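Local coordinates for prolyl-tRNA synthetase (Naegleria fowleri, PDB 6NAB), which probably joins proline to its cognate tRNA in two steps, activating the amino acid with ATP to a prolyl-adenylate before transferring it, at residues G206-N211 with T220-T225; E212-A217 with T238-G243. All blocks are in the same frame, centred on the assembly; numbering follows the deposited sequence.

How the interactions relate
Both contacts belong to the class II synthetase core, with centres about 9 Å apart, and their segments alternate along the chain: the loop 212-217 of interaction 2 lies between the two hairpin strands of interaction 1, and segment 238-243, on strand 232-243, runs next to 220-225 in the same sheet. T220 joins the two contacts. Its OG1 lies 2.8 Å from H240 ND1, a probable hydrogen bond, and is also bonded to F214 N. T221 OG1 makes a second probable bond, 2.9 Å to S239 O. Interaction 2 touches the bound proline and AMP directly, whereas interaction 1 stands behind it, the nearest atoms of the T220 side chain and AMP being about 6 Å apart.

Interaction 1 (G206-N211 with T220-T225); sequences GTKTEN and TTTVET
G206 and T222 form an antiparallel hydrogen-bonded pair, followed by the non-hydrogen-bonded pair T207-T221, where the strands of this beta hairpin in the class II synthetase core draw to 4.3 Å between CA atoms. G206 N gives its hydrogen to T222 O (3.1 Å) and T222 N returns one to G206 O. The ladder runs one step past the paired residues, because K208 N also bonds to T220 O. A water then bridges K208 O and T220 N, donating to the carbonyl and accepting from the amide, so the strands stay linked where direct pairing stops. T207 and T221 point to the same face of the sheet, where helix 177-198 packs against T221, whose hydroxyl is held by S239 of the next strand. The opposite face carries the K208 chain. Its CG rests on the T220 methyl CG2 at 3.6 Å, CD and CE then pass across T222 at about a right angle, and a bend at chi2 (-66°) directs the chain along the strand to E224. T222 sets its CG2 over the G206 carbonyl, 3.5 Å from G206 O. With OG1 anti to the backbone N (chi1 179°), T222 directs its hydroxyl to the E224 carboxylate. One oxygen of that carboxylate therefore takes two donors: T222 OG1 reaches E224 OE2 on the anti side, 22° out of the carboxylate plane, while the ammonium comes from above the plane. This probably fixes the carboxylate's rotation and favours its charged form. The ammonium has a second partner in L476 O, and its salt bridge, K208 NZ to E224 OE2, measures 2.9 Å.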
# COMPACT_ATOMS: atom_id res chain seq x y z
N GLY B 206 -6.98 27.73 -0.45
CA GLY B 206 -7.22 28.69 -1.50
C GLY B 206 -7.47 27.97 -2.81
O GLY B 206 -7.42 26.74 -2.89
N THR B 207 -7.76 28.76 -3.83
CA THR B 207 -7.90 28.24 -5.18
C THR B 207 -6.68 28.63 -5.99
O THR B 207 -6.14 29.74 -5.84
CB THR B 207 -9.17 28.76 -5.87
OG1 THR B 207 -9.15 30.19 -5.89
CG2 THR B 207 -10.42 28.28 -5.14
N LYS B 208 -6.23 27.71 -6.84
CA LYS B 208 -5.14 28.03 -7.76
C LYS B 208 -5.65 28.97 -8.86
O LYS B 208 -6.81 28.92 -9.27
CB LYS B 208 -4.56 26.77 -8.39
CG LYS B 208 -3.85 25.84 -7.42
CD LYS B 208 -2.59 26.49 -6.87
CE LYS B 208 -1.62 25.47 -6.31
NZ LYS B 208 -0.43 26.16 -5.69
N THR B 209 -4.75 29.83 -9.35
CA THR B 209 -5.07 30.65 -10.51
C THR B 209 -5.13 29.79 -11.76
O THR B 209 -4.72 28.63 -11.77
CB THR B 209 -4.03 31.76 -10.71
OG1 THR B 209 -2.74 31.15 -10.88
CG2 THR B 209 -4.02 32.70 -9.52
N GLU B 210 -5.65 30.38 -12.84
CA GLU B 210 -5.86 29.61 -14.06
C GLU B 210 -4.57 28.99 -14.54
O GLU B 210 -4.56 27.85 -15.02
CB GLU B 210 -6.46 30.50 -15.15
CG GLU B 210 -7.91 30.88 -14.91
CD GLU B 210 -8.83 29.66 -14.91
OE1 GLU B 210 -8.68 28.80 -15.81
OE2 GLU B 210 -9.70 29.57 -14.02
N ASN B 211 -3.46 29.72 -14.43
CA ASN B 211 -2.21 29.23 -14.95
C ASN B 211 -1.67 28.06 -14.13
O ASN B 211 -0.83 27.31 -14.64
CB ASN B 211 -1.16 30.34 -14.99
CG ASN B 211 -0.08 30.06 -15.99
OD1 ASN B 211 1.05 29.70 -15.63
ND2 ASN B 211 -0.40 30.23 -17.27
N THR B 220 -8.95 24.20 -9.29
CA THR B 220 -8.11 23.45 -8.36
C THR B 220 -8.08 24.20 -7.04
O THR B 220 -7.87 25.42 -7.02
CB THR B 220 -6.69 23.29 -8.93
OG1 THR B 220 -6.71 22.42 -10.07
CG2 THR B 220 -5.72 22.76 -7.87
N THR B 221 -8.34 23.49 -5.94
CA THR B 221 -8.15 24.03 -4.60
C THR B 221 -6.93 23.38 -3.97
O THR B 221 -6.54 22.27 -4.31
CB THR B 221 -9.37 23.79 -3.69
OG1 THR B 221 -9.50 22.39 -3.41
CG2 THR B 221 -10.65 24.31 -4.38
N THR B 222 -6.33 24.08 -2.99
CA THR B 222 -5.05 23.66 -2.45
C THR B 222 -4.97 24.01 -0.97
O THR B 222 -5.62 24.95 -0.51
CB THR B 222 -3.91 24.37 -3.22
OG1 THR B 222 -2.64 23.99 -2.67
CG2 THR B 222 -4.06 25.91 -3.14
N VAL B 223 -4.17 23.24 -0.22
CA VAL B 223 -3.71 23.65 1.10
C VAL B 223 -2.26 24.08 0.95
O VAL B 223 -1.40 23.25 0.64
CB VAL B 223 -3.87 22.55 2.16
CG1 VAL B 223 -5.31 22.50 2.67
CG2 VAL B 223 -3.45 21.20 1.61
N GLU B 224 -1.99 25.36 1.13
CA GLU B 224 -0.63 25.88 1.02
C GLU B 224 0.04 25.84 2.38
O GLU B 224 -0.59 26.10 3.41
CB GLU B 224 -0.63 27.30 0.47
CG GLU B 224 -1.17 27.41 -0.97
CD GLU B 224 -0.23 26.81 -2.02
OE1 GLU B 224 0.96 27.18 -2.04
OE2 GLU B 224 -0.67 25.94 -2.81
N THR B 225 1.33 25.50 2.39
CA THR B 225 2.12 25.47 3.61
C THR B 225 3.34 26.36 3.43
O THR B 225 3.67 26.77 2.31
CB THR B 225 2.56 24.04 3.96
OG1 THR B 225 3.40 23.53 2.92
CG2 THR B 225 1.33 23.11 4.09
O HOH W 1 -8.47 26.93 -10.24

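Interaction 2 (E212-A217 with T238-G243); sequences EKFAGA and TSHHLG. With PRO (proline), chain N; AMP (adenosine monophosphate), chain M.
The proline pocket of the active site is bordered here by F214, from the loop between two strands, and H240, from strand 232-243. Their rings form an offset stack with centroids 4.4 Å apart and planes at 17°. F214 CB extends the overlap by sitting over the imidazole face, a CH-pi contact 3.5 Å from the H240 ring centroid. F214 CG is anti to the backbone N (chi1 -170°), which turns the CE1 and CZ side of the phenyl ring to the ligand: F214 CE1 lies 3.2 Å from the carboxylate carbon C of proline. H240 NE2 donates to proline O at 2.9 Å, with an N-H...O angle of 156°. With ND1 held by T220, the imidazole is fixed at both nitrogens as well as by the stack. T238 OG1 reaches the neighbouring ligand, bonding to AMP O3P at 2.8 Å. Beside the F214 ring, L242 CD2 touches both F214 CD2 and A217 CB, 4.0 Å from each. The type II beta turn F214-A217, closed by A217 N to F214 O, sets these two apolar groups against the strand, and G216 supplies its positive phi. Proline beside AMP, over a strand of the antiparallel sheet, matches the aminoacyl-adenylate site of class II synthetases.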
# COMPACT_ATOMS: atom_id res chain seq x y z
N GLU B 212 -2.08 27.92 -12.87
CA GLU B 212 -1.50 26.92 -11.99
C GLU B 212 -2.40 25.73 -11.75
O GLU B 212 -1.96 24.76 -11.11
CB GLU B 212 -1.13 27.56 -10.64
CG GLU B 212 0.02 28.58 -10.72
CD GLU B 212 1.38 27.89 -10.87
OE1 GLU B 212 1.63 26.91 -10.14
OE2 GLU B 212 2.18 28.32 -11.73
N LYS B 213 -3.63 25.76 -12.23
CA LYS B 213 -4.60 24.71 -11.93
C LYS B 213 -4.27 23.44 -12.71
O LYS B 213 -3.50 23.44 -13.67
CB LYS B 213 -6.02 25.19 -12.26
CG LYS B 213 -6.35 25.14 -13.75
CD LYS B 213 -7.80 25.50 -13.99
CE LYS B 213 -8.13 25.58 -15.48
NZ LYS B 213 -9.52 26.05 -15.68
N PHE B 214 -4.85 22.33 -12.25
CA PHE B 214 -4.65 21.03 -12.88
C PHE B 214 -5.10 21.05 -14.34
O PHE B 214 -6.15 21.61 -14.68
CB PHE B 214 -5.43 19.98 -12.08
CG PHE B 214 -5.15 18.55 -12.46
CD1 PHE B 214 -3.90 17.99 -12.23
CD2 PHE B 214 -6.16 17.74 -12.96
CE1 PHE B 214 -3.66 16.64 -12.52
CE2 PHE B 214 -5.93 16.39 -13.24
CZ PHE B 214 -4.68 15.85 -13.03
N ALA B 215 -4.31 20.42 -15.20
CA ALA B 215 -4.66 20.31 -16.62
C ALA B 215 -5.94 19.49 -16.79
O ALA B 215 -5.99 18.31 -16.42
CB ALA B 215 -3.51 19.67 -17.39
N GLY B 216 -6.96 20.11 -17.37
CA GLY B 216 -8.25 19.48 -17.52
C GLY B 216 -9.24 19.76 -16.41
O GLY B 216 -10.39 19.34 -16.51
N ALA B 217 -8.81 20.45 -15.35
CA ALA B 217 -9.71 20.80 -14.27
C ALA B 217 -10.49 22.07 -14.57
O ALA B 217 -10.02 22.97 -15.27
CB ALA B 217 -8.93 20.99 -12.97
N THR B 238 -3.94 18.67 -3.13
CA THR B 238 -4.85 19.39 -4.02
C THR B 238 -6.15 18.62 -4.20
O THR B 238 -6.20 17.39 -4.17
CB THR B 238 -4.23 19.69 -5.40
OG1 THR B 238 -3.52 18.55 -5.89
CG2 THR B 238 -3.28 20.87 -5.33
N SER B 239 -7.22 19.39 -4.40
CA SER B 239 -8.56 18.85 -4.59
C SER B 239 -9.17 19.55 -5.80
O SER B 239 -9.43 20.76 -5.75
CB SER B 239 -9.40 19.06 -3.34
OG SER B 239 -10.67 18.45 -3.50
N HIS B 240 -9.35 18.80 -6.89
CA HIS B 240 -9.77 19.38 -8.16
C HIS B 240 -11.23 19.10 -8.45
O HIS B 240 -11.73 17.99 -8.22
CB HIS B 240 -8.97 18.81 -9.34
CG HIS B 240 -7.50 18.71 -9.09
ND1 HIS B 240 -6.68 19.82 -8.99
CD2 HIS B 240 -6.69 17.63 -8.94
CE1 HIS B 240 -5.44 19.42 -8.77
NE2 HIS B 240 -5.42 18.10 -8.75
N HIS B 241 -11.91 20.09 -9.01
CA HIS B 241 -13.19 19.87 -9.68
C HIS B 241 -12.90 19.78 -11.17
O HIS B 241 -12.41 20.74 -11.77
CB HIS B 241 -14.19 20.99 -9.38
CG HIS B 241 -15.50 20.81 -10.09
ND1 HIS B 241 -16.31 19.71 -9.88
CD2 HIS B 241 -16.14 21.58 -11.00
CE1 HIS B 241 -17.39 19.82 -10.64
NE2 HIS B 241 -17.31 20.94 -11.33
N LEU B 242 -13.18 18.62 -11.75
CA LEU B 242 -12.93 18.41 -13.17
C LEU B 242 -14.13 18.77 -14.03
O LEU B 242 -14.03 18.73 -15.26
CB LEU B 242 -12.52 16.95 -13.44
CG LEU B 242 -11.43 16.37 -12.54
CD1 LEU B 242 -11.21 14.89 -12.84
CD2 LEU B 242 -10.12 17.17 -12.67
N GLY B 243 -15.25 19.15 -13.42
CA GLY B 243 -16.44 19.45 -14.20
C GLY B 243 -16.83 18.27 -15.06
O GLY B 243 -16.82 17.11 -14.60
N PRO N . -4.94 13.37 -10.09
CA PRO N . -4.81 14.72 -9.52
C PRO N . -3.38 15.24 -9.61
O PRO N . -3.08 16.36 -9.16
CB PRO N . -5.23 14.53 -8.05
CG PRO N . -4.96 13.05 -7.78
CD PRO N . -5.31 12.37 -9.08
OXT PRO N . -2.49 14.57 -10.16
P AMP M . -0.44 18.23 -8.46
O1P AMP M . -0.85 17.33 -9.70
O2P AMP M . 0.78 19.20 -8.64
O3P AMP M . -1.70 18.94 -7.96
O5' AMP M . -0.07 17.31 -7.21
C5' AMP M . -0.93 16.27 -6.77
C4' AMP M . -0.48 15.72 -5.44
O4' AMP M . 0.83 15.11 -5.61
C3' AMP M . -0.32 16.77 -4.35
O3' AMP M . -0.65 16.21 -3.08
C2' AMP M . 1.17 17.13 -4.42
O2' AMP M . 1.71 17.61 -3.22
C1' AMP M . 1.80 15.79 -4.83
N9 AMP M . 3.02 15.89 -5.64
C8 AMP M . 3.11 16.36 -6.92
N7 AMP M . 4.27 16.16 -7.50
C5 AMP M . 5.01 15.51 -6.52
C6 AMP M . 6.32 14.99 -6.50
N6 AMP M . 7.15 15.03 -7.55
N1 AMP M . 6.74 14.39 -5.36
C2 AMP M . 5.91 14.32 -4.32
N3 AMP M . 4.65 14.77 -4.22
C4 AMP M . 4.25 15.35 -5.36